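Local coordinates for HMG box-containing protein 1 (Homo sapiens, PDB 3QVE) that represses transcription by binding to the promoters of target genes, with roles in cell-cycle control and Wnt signalling; this fragment is its AXH domain, at residues 8-18 / 28-36. Sequence-based numbering, arbitrary orientation.
With EDO (1,2-ethanediol), chain F.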
loop_
_atom_site.group_PDB
_atom_site.type_symbol
_atom_site.label_atom_id
_atom_site.label_comp_id
_atom_site.label_asym_id
_atom_site.label_seq_id
_atom_site.Cartn_x
_atom_site.Cartn_y
_atom_site.Cartn_z
ATOM N N VAL A 8 4.399 -2.087 -8.214
ATOM C CA VAL A 8 3.707 -1.695 -9.439
ATOM C C VAL A 8 3.433 -0.193 -9.459
ATOM O O VAL A 8 3.656 0.465 -10.452
ATOM C CB VAL A 8 2.375 -2.467 -9.579
ATOM C CG1 VAL A 8 1.602 -1.987 -10.866
ATOM C CG2 VAL A 8 2.675 -3.941 -9.687
ATOM N N TRP A 9 2.933 0.340 -8.358
ATOM C CA TRP A 9 2.604 1.762 -8.235
ATOM C C TRP A 9 2.717 2.131 -6.754
ATOM O O TRP A 9 2.198 1.400 -5.898
ATOM C CB TRP A 9 1.171 2.067 -8.732
ATOM C CG TRP A 9 0.830 3.457 -8.438
ATOM C CD1 TRP A 9 1.259 4.575 -9.143
ATOM C CD2 TRP A 9 0.059 3.955 -7.331
ATOM N NE1 TRP A 9 0.791 5.700 -8.543
ATOM C CE2 TRP A 9 0.076 5.366 -7.423
ATOM C CE3 TRP A 9 -0.645 3.355 -6.292
ATOM C CZ2 TRP A 9 -0.608 6.174 -6.537
ATOM C CZ3 TRP A 9 -1.326 4.174 -5.382
ATOM C CH2 TRP A 9 -1.297 5.560 -5.514
ATOM N N HIS A 10 3.408 3.229 -6.459
ATOM C CA HIS A 10 3.695 3.639 -5.081
ATOM C C HIS A 10 4.388 2.451 -4.398
ATOM O O HIS A 10 5.228 1.821 -5.027
ATOM C CB HIS A 10 2.420 4.069 -4.366
ATOM C CG HIS A 10 2.633 4.865 -3.117
ATOM N ND1 HIS A 10 2.975 4.299 -1.895
ATOM C CD2 HIS A 10 2.504 6.196 -2.891
ATOM C CE1 HIS A 10 3.047 5.251 -0.989
ATOM N NE2 HIS A 10 2.759 6.406 -1.564
ATOM N N CYS A 11 4.026 2.101 -3.162
ATOM C CA CYS A 11 4.642 0.947 -2.477
ATOM C C CYS A 11 3.923 -0.382 -2.756
ATOM O O CYS A 11 4.251 -1.394 -2.167
ATOM C CB CYS A 11 4.606 1.178 -0.965
ATOM S SG CYS A 11 2.975 1.171 -0.217
ATOM N N PHE A 12 2.930 -0.383 -3.636
ATOM C CA PHE A 12 2.022 -1.524 -3.817
ATOM C C PHE A 12 2.486 -2.598 -4.799
ATOM O O PHE A 12 2.903 -2.319 -5.932
ATOM C CB PHE A 12 0.602 -1.022 -4.126
ATOM C CG PHE A 12 0.059 -0.184 -3.013
ATOM C CD1 PHE A 12 -0.282 -0.770 -1.802
ATOM C CD2 PHE A 12 -0.079 1.173 -3.154
ATOM C CE1 PHE A 12 -0.722 -0.022 -0.782
ATOM C CE2 PHE A 12 -0.575 1.940 -2.157
ATOM C CZ PHE A 12 -0.873 1.366 -0.950
ATOM N N LEU A 13 2.397 -3.848 -4.340
ATOM C CA LEU A 13 2.808 -5.004 -5.124
ATOM C C LEU A 13 1.683 -5.516 -6.034
ATOM O O LEU A 13 0.484 -5.186 -5.868
ATOM C CB LEU A 13 3.278 -6.122 -4.186
ATOM C CG LEU A 13 4.406 -5.759 -3.208
ATOM C CD1 LEU A 13 5.023 -6.975 -2.531
ATOM C CD2 LEU A 13 5.462 -4.962 -3.855
ATOM N N LYS A 14 2.101 -6.353 -6.984
ATOM C CA LYS A 14 1.210 -7.020 -7.901
ATOM C C LYS A 14 0.086 -7.704 -7.138
ATOM O O LYS A 14 0.319 -8.333 -6.091
ATOM C CB LYS A 14 2.005 -8.050 -8.669
ATOM C CG LYS A 14 1.174 -8.924 -9.638
ATOM C CD LYS A 14 2.107 -9.739 -10.487
ATOM C CE LYS A 14 1.355 -10.666 -11.446
ATOM N NZ LYS A 14 0.581 -9.926 -12.467
ATOM N N GLY A 15 -1.137 -7.546 -7.627
ATOM C CA GLY A 15 -2.299 -8.187 -6.996
ATOM C C GLY A 15 -3.061 -7.228 -6.110
ATOM O O GLY A 15 -4.179 -7.528 -5.702
ATOM N N THR A 16 -2.481 -6.072 -5.822
ATOM C CA THR A 16 -3.180 -5.026 -5.066
ATOM C C THR A 16 -4.277 -4.401 -5.926
ATOM O O THR A 16 -4.121 -4.245 -7.145
ATOM C CB THR A 16 -2.188 -3.921 -4.570
ATOM O OG1 THR A 16 -1.113 -4.531 -3.830
ATOM C CG2 THR A 16 -2.897 -2.891 -3.665
ATOM N N ARG A 17 -5.381 -4.035 -5.269
ATOM C CA ARG A 17 -6.506 -3.345 -5.893
ATOM C C ARG A 17 -6.663 -2.025 -5.161
ATOM O O ARG A 17 -6.523 -1.964 -3.922
ATOM C CB ARG A 17 -7.804 -4.206 -5.807
ATOM C CG ARG A 17 -7.679 -5.544 -6.524
ATOM C CD ARG A 17 -8.928 -6.428 -6.514
ATOM N NE ARG A 17 -10.038 -5.772 -7.188
ATOM C CZ ARG A 17 -10.096 -5.556 -8.496
ATOM N NH1 ARG A 17 -9.094 -5.915 -9.295
ATOM N NH2 ARG A 17 -11.163 -4.973 -9.005
ATOM N N LEU A 18 -6.962 -0.979 -5.928
ATOM C CA LEU A 18 -6.999 0.392 -5.438
ATOM C C LEU A 18 -8.409 0.960 -5.542
ATOM O O LEU A 18 -9.117 0.700 -6.513
ATOM C CB LEU A 18 -6.129 1.271 -6.322
ATOM C CG LEU A 18 -4.667 0.820 -6.415
ATOM C CD1 LEU A 18 -3.956 1.788 -7.330
ATOM C CD2 LEU A 18 -3.998 0.693 -5.012
ATOM N N TRP A 28 -13.089 0.344 -7.837
ATOM C CA TRP A 28 -11.972 -0.554 -7.560
ATOM C C TRP A 28 -11.255 -0.819 -8.867
ATOM O O TRP A 28 -11.926 -1.032 -9.856
ATOM C CB TRP A 28 -12.521 -1.862 -7.035
ATOM C CG TRP A 28 -12.828 -1.741 -5.597
ATOM C CD1 TRP A 28 -14.054 -1.547 -5.036
ATOM C CD2 TRP A 28 -11.883 -1.756 -4.524
ATOM N NE1 TRP A 28 -13.935 -1.444 -3.675
ATOM C CE2 TRP A 28 -12.615 -1.590 -3.329
ATOM C CE3 TRP A 28 -10.489 -1.905 -4.453
ATOM C CZ2 TRP A 28 -12.006 -1.565 -2.074
ATOM C CZ3 TRP A 28 -9.877 -1.890 -3.195
ATOM C CH2 TRP A 28 -10.632 -1.724 -2.028
ATOM N N GLN A 29 -9.924 -0.769 -8.875
ATOM C CA GLN A 29 -9.141 -1.131 -10.032
ATOM C C GLN A 29 -7.879 -1.895 -9.632
ATOM O O GLN A 29 -7.250 -1.605 -8.611
ATOM C CB GLN A 29 -8.744 0.104 -10.889
ATOM C CG GLN A 29 -8.507 1.348 -10.127
ATOM C CD GLN A 29 -8.359 2.627 -10.971
ATOM O OE1 GLN A 29 -7.911 2.584 -12.139
ATOM N NE2 GLN A 29 -8.707 3.792 -10.351
ATOM N N ASP A 30 -7.517 -2.870 -10.459
ATOM C CA ASP A 30 -6.276 -3.565 -10.246
ATOM C C ASP A 30 -5.125 -2.580 -10.406
ATOM O O ASP A 30 -5.143 -1.730 -11.295
ATOM C CB ASP A 30 -6.173 -4.697 -11.232
ATOM C CG ASP A 30 -4.824 -5.322 -11.243
ATOM O OD1 ASP A 30 -4.584 -6.174 -10.366
ATOM O OD2 ASP A 30 -4.020 -4.923 -12.125
ATOM N N VAL A 31 -4.112 -2.739 -9.564
ATOM C CA VAL A 31 -2.967 -1.854 -9.565
ATOM C C VAL A 31 -2.222 -1.827 -10.909
ATOM O O VAL A 31 -1.759 -0.745 -11.336
ATOM C CB VAL A 31 -2.040 -2.151 -8.397
ATOM C CG1 VAL A 31 -1.286 -3.493 -8.598
ATOM C CG2 VAL A 31 -1.087 -0.991 -8.144
ATOM N N GLU A 32 -2.116 -2.963 -11.587
ATOM C CA GLU A 32 -1.444 -2.963 -12.867
ATOM C C GLU A 32 -2.284 -2.252 -13.950
ATOM O O GLU A 32 -1.737 -1.549 -14.820
ATOM C CB GLU A 32 -1.121 -4.362 -13.329
ATOM C CG GLU A 32 0.063 -5.029 -12.634
ATOM C CD GLU A 32 0.165 -6.468 -13.069
ATOM O OE1 GLU A 32 0.744 -6.692 -14.153
ATOM O OE2 GLU A 32 -0.358 -7.363 -12.355
ATOM N N ASP A 33 -3.600 -2.448 -13.902
ATOM C CA ASP A 33 -4.514 -1.769 -14.854
ATOM C C ASP A 33 -4.421 -0.256 -14.601
ATOM O O ASP A 33 -4.284 0.535 -15.525
ATOM C CB ASP A 33 -5.942 -2.279 -14.671
ATOM C CG ASP A 33 -6.146 -3.712 -15.185
ATOM O OD1 ASP A 33 -5.196 -4.299 -15.739
ATOM O OD2 ASP A 33 -7.265 -4.255 -15.038
ATOM N N PHE A 34 -4.415 0.138 -13.335
ATOM C CA PHE A 34 -4.250 1.541 -12.958
ATOM C C PHE A 34 -2.930 2.126 -13.438
ATOM O O PHE A 34 -2.905 3.193 -14.041
ATOM C CB PHE A 34 -4.380 1.698 -11.433
ATOM C CG PHE A 34 -4.084 3.088 -10.939
ATOM C CD1 PHE A 34 -5.035 4.080 -11.033
ATOM C CD2 PHE A 34 -2.840 3.404 -10.416
ATOM C CE1 PHE A 34 -4.774 5.383 -10.571
ATOM C CE2 PHE A 34 -2.559 4.683 -9.963
ATOM C CZ PHE A 34 -3.535 5.674 -10.035
ATOM N N ALA A 35 -1.829 1.424 -13.189
ATOM C CA ALA A 35 -0.507 1.942 -13.503
ATOM C C ALA A 35 -0.374 2.072 -15.032
ATOM O O ALA A 35 0.292 2.986 -15.517
ATOM C CB ALA A 35 0.590 1.030 -12.932
ATOM N N ARG A 36 -0.966 1.149 -15.783
ATOM C CA ARG A 36 -0.929 1.240 -17.246
ATOM C C ARG A 36 -1.756 2.449 -17.711
ATOM O O ARG A 36 -1.294 3.179 -18.565
ATOM C CB ARG A 36 -1.406 -0.026 -17.958
ATOM C CG ARG A 36 -1.739 0.180 -19.475
HETATM C C1 EDO F . -12.509 -5.164 -3.786
HETATM O O1 EDO F . -12.157 -5.423 -5.151
HETATM C C2 EDO F . -13.821 -5.848 -3.409
HETATM O O2 EDO F . -14.333 -5.193 -2.244
HETATM O O HOH W 1 -1.745 -6.591 -10.243
HETATM O O HOH W 2 -6.535 -7.444 -9.161
#
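With CG anti to the backbone N in Trp-9 (chi1 173°), and the same torsion in Phe-34, the two rings are carried into a T-shaped stack, planes at 77°. Phe-34 turns its edge to the indole, setting CE2 over the face of Trp-9, 3.7 Å from CE2 of that ring. Leu-18 CD1 covers a face of Phe-34 in a CH-pi contact. Val-31 fills the centre, its CG2 3.8 Å from Trp-9 CB, while Val-8 CG1 lies against Ala-35 CB.

At 17-18 and 29-30 the backbones pair antiparallel. Leu-18 and Gln-29, the hydrogen-bonded pair, exchange two bonds, the one from Leu-18 N to Gln-29 O being nearly straight (169°), and Val-31 N donates to Thr-16 O at 2.8 Å. Asp-30 caps the helix through OD2, accepting from Asp-33 N and weakly from Glu-32 N; its OD1 takes two waters, one reaching Gly-15 N and Glu-32 OE2, the other Arg-17 NH1. Lys-14 NZ adds a 2.7 Å salt bridge to Glu-32 OE2.

Trp-28 meets Arg-17 O with its ring edge, CZ3 at 3.4 Å, and its CE3 lies 3.8 Å from Arg-17 CB; an alanine here would probably uncover that strand backbone and leave Arg-17 CB without its aromatic neighbour.

The contact thus packs helix 31-37 against loop 8-16 and Leu-18, beside the 17-20/29-30 hairpin at one margin of the AXH sheet, where strand 89-94 flanks 17-20 and Phe-20 meets Phe-34.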